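Local coordinates for hypothetical conserved protein (Geobacillus kaustophilus, PDB 2QYH) that is of unknown function but may be a haloacid dehalogenase-like phosphatase that binds magnesium, at residues D[163-168]-D[175-180]. Numbering follows the deposited sequence.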
# COMPACT_ATOMS: atom_id res chain seq x y z
N PRO D 163 -14.86 5.88 -30.47
CA PRO D 163 -14.65 4.45 -30.66
C PRO D 163 -13.20 4.03 -30.42
O PRO D 163 -12.89 2.84 -30.41
CB PRO D 163 -15.10 4.23 -32.11
CG PRO D 163 -14.79 5.56 -32.76
CD PRO D 163 -15.28 6.53 -31.72
N GLU D 164 -12.31 5.01 -30.24
CA GLU D 164 -10.90 4.70 -29.99
C GLU D 164 -10.68 4.39 -28.51
O GLU D 164 -9.59 3.96 -28.10
CB GLU D 164 -9.99 5.85 -30.43
CG GLU D 164 -10.59 7.23 -30.29
CD GLU D 164 -11.45 7.59 -31.48
OE1 GLU D 164 -10.92 7.62 -32.61
OE2 GLU D 164 -12.66 7.85 -31.28
N PHE D 165 -11.71 4.61 -27.71
CA PHE D 165 -11.66 4.31 -26.28
C PHE D 165 -12.72 3.26 -25.97
O PHE D 165 -13.62 3.03 -26.77
CB PHE D 165 -11.94 5.54 -25.43
CG PHE D 165 -10.89 6.60 -25.51
CD1 PHE D 165 -9.54 6.27 -25.55
CD2 PHE D 165 -11.24 7.95 -25.49
CE1 PHE D 165 -8.56 7.25 -25.58
CE2 PHE D 165 -10.27 8.94 -25.51
CZ PHE D 165 -8.92 8.59 -25.55
N ARG D 166 -12.60 2.62 -24.82
CA ARG D 166 -13.58 1.63 -24.38
C ARG D 166 -14.03 2.05 -22.99
O ARG D 166 -13.22 2.14 -22.07
CB ARG D 166 -12.97 0.24 -24.32
CG ARG D 166 -13.86 -0.80 -23.63
CD ARG D 166 -15.06 -1.23 -24.47
NE ARG D 166 -14.65 -1.70 -25.79
CZ ARG D 166 -14.67 -0.95 -26.89
NH1 ARG D 166 -15.10 0.30 -26.82
NH2 ARG D 166 -14.22 -1.44 -28.03
N PHE D 167 -15.32 2.33 -22.84
CA PHE D 167 -15.85 2.74 -21.56
C PHE D 167 -16.44 1.54 -20.83
O PHE D 167 -17.39 0.92 -21.30
CB PHE D 167 -16.91 3.83 -21.76
CG PHE D 167 -16.40 5.04 -22.49
CD1 PHE D 167 -16.23 5.02 -23.87
CD2 PHE D 167 -16.03 6.19 -21.80
CE1 PHE D 167 -15.69 6.12 -24.54
CE2 PHE D 167 -15.49 7.30 -22.46
CZ PHE D 167 -15.32 7.26 -23.83
N VAL D 168 -15.84 1.20 -19.69
CA VAL D 168 -16.28 0.07 -18.88
C VAL D 168 -16.70 0.59 -17.51
O VAL D 168 -15.87 1.05 -16.73
CB VAL D 168 -15.15 -0.97 -18.70
CG1 VAL D 168 -15.65 -2.19 -17.94
CG2 VAL D 168 -14.60 -1.37 -20.06
N THR D 175 -16.93 5.57 -14.83
CA THR D 175 -16.61 4.48 -15.74
C THR D 175 -15.16 4.60 -16.19
O THR D 175 -14.64 5.71 -16.32
CB THR D 175 -17.54 4.50 -16.97
OG1 THR D 175 -17.24 3.38 -17.81
CG2 THR D 175 -17.34 5.79 -17.75
N ASP D 176 -14.51 3.46 -16.42
CA ASP D 176 -13.11 3.46 -16.86
C ASP D 176 -12.97 3.78 -18.33
O ASP D 176 -13.83 3.43 -19.14
CB ASP D 176 -12.44 2.10 -16.64
CG ASP D 176 -12.24 1.79 -15.18
OD1 ASP D 176 -11.72 2.66 -14.45
OD2 ASP D 176 -12.59 0.66 -14.77
N VAL D 177 -11.88 4.45 -18.67
CA VAL D 177 -11.60 4.81 -20.05
C VAL D 177 -10.29 4.13 -20.47
O VAL D 177 -9.21 4.55 -20.06
CB VAL D 177 -11.47 6.34 -20.20
CG1 VAL D 177 -11.21 6.71 -21.66
CG2 VAL D 177 -12.72 7.02 -19.69
N LEU D 178 -10.40 3.07 -21.27
CA LEU D 178 -9.21 2.37 -21.74
C LEU D 178 -9.15 2.49 -23.25
O LEU D 178 -10.13 2.88 -23.89
CB LEU D 178 -9.25 0.87 -21.37
CG LEU D 178 -10.19 0.30 -20.30
CD1 LEU D 178 -9.92 -1.19 -20.16
CD2 LEU D 178 -10.01 1.00 -18.97
N PRO D 179 -8.01 2.16 -23.86
CA PRO D 179 -7.95 2.26 -25.32
C PRO D 179 -8.66 1.05 -25.90
O PRO D 179 -8.55 -0.05 -25.37
CB PRO D 179 -6.45 2.24 -25.60
CG PRO D 179 -5.95 1.30 -24.55
CD PRO D 179 -6.71 1.75 -23.31
N ALA D 180 -9.41 1.26 -26.97
CA ALA D 180 -10.09 0.13 -27.58
C ALA D 180 -9.00 -0.87 -27.95
O ALA D 180 -7.97 -0.49 -28.51
CB ALA D 180 -10.84 0.57 -28.83
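Arg166 and Leu178 pair through both their amides and carbonyls, as do Val168 and Asp176, making the two arms of an antiparallel beta hairpin. In the first pair Arg166 N lies 2.7 Å from Leu178 O, and Leu178 N returns an almost straight bond to Arg166 O. The second pair runs at 3.1 Å from Val168 N to Asp176 O and 2.8 Å from Asp176 N to Val168 O. Just before strand 165-171 begins, Glu164 O accepts a further bond from Ala180 N (2.9 Å). The non-hydrogen-bonded pair Phe167-Val177 lies between the two bonded pairs.

Apolar contact is concentrated around Val177, whose two methyls are shared out between two phenylalanines. With CG1 anti to the backbone N (chi1 -179°), that methyl sits over one face of the Phe165 ring, offset toward the rim, in a CH-pi contact 4.2 Å from the ring centroid. The other methyl, CG2, reaches Phe167 CE2 at 3.9 Å, the two side chains lying alongside each other and pointing the same way. Leu90 of helix 84-96 packs against all three residues. An alanine in place of Phe165 would probably open a gap beside Leu90 and leave Val177 CG1 without the ring face it covers.

On the sheet face bearing Arg166, Val168, Asp176 and Leu178, the chemistry is more polar, and Asp176 OD2 hydrogen-bonds a glycerol probably derived from the crystallisation liquor. Strand 165-171 is an outermost strand of the five-stranded antiparallel sheet, whereas 174-179 also pairs with strand 145-148. This sheet is separate from the eight-stranded one, consistent with the cap domain of Cof-type haloacid dehalogenase relatives. The contact thus joins the sheet edge to its interior by backbone bonds, while its aromatic-aliphatic face seats helix 84-96.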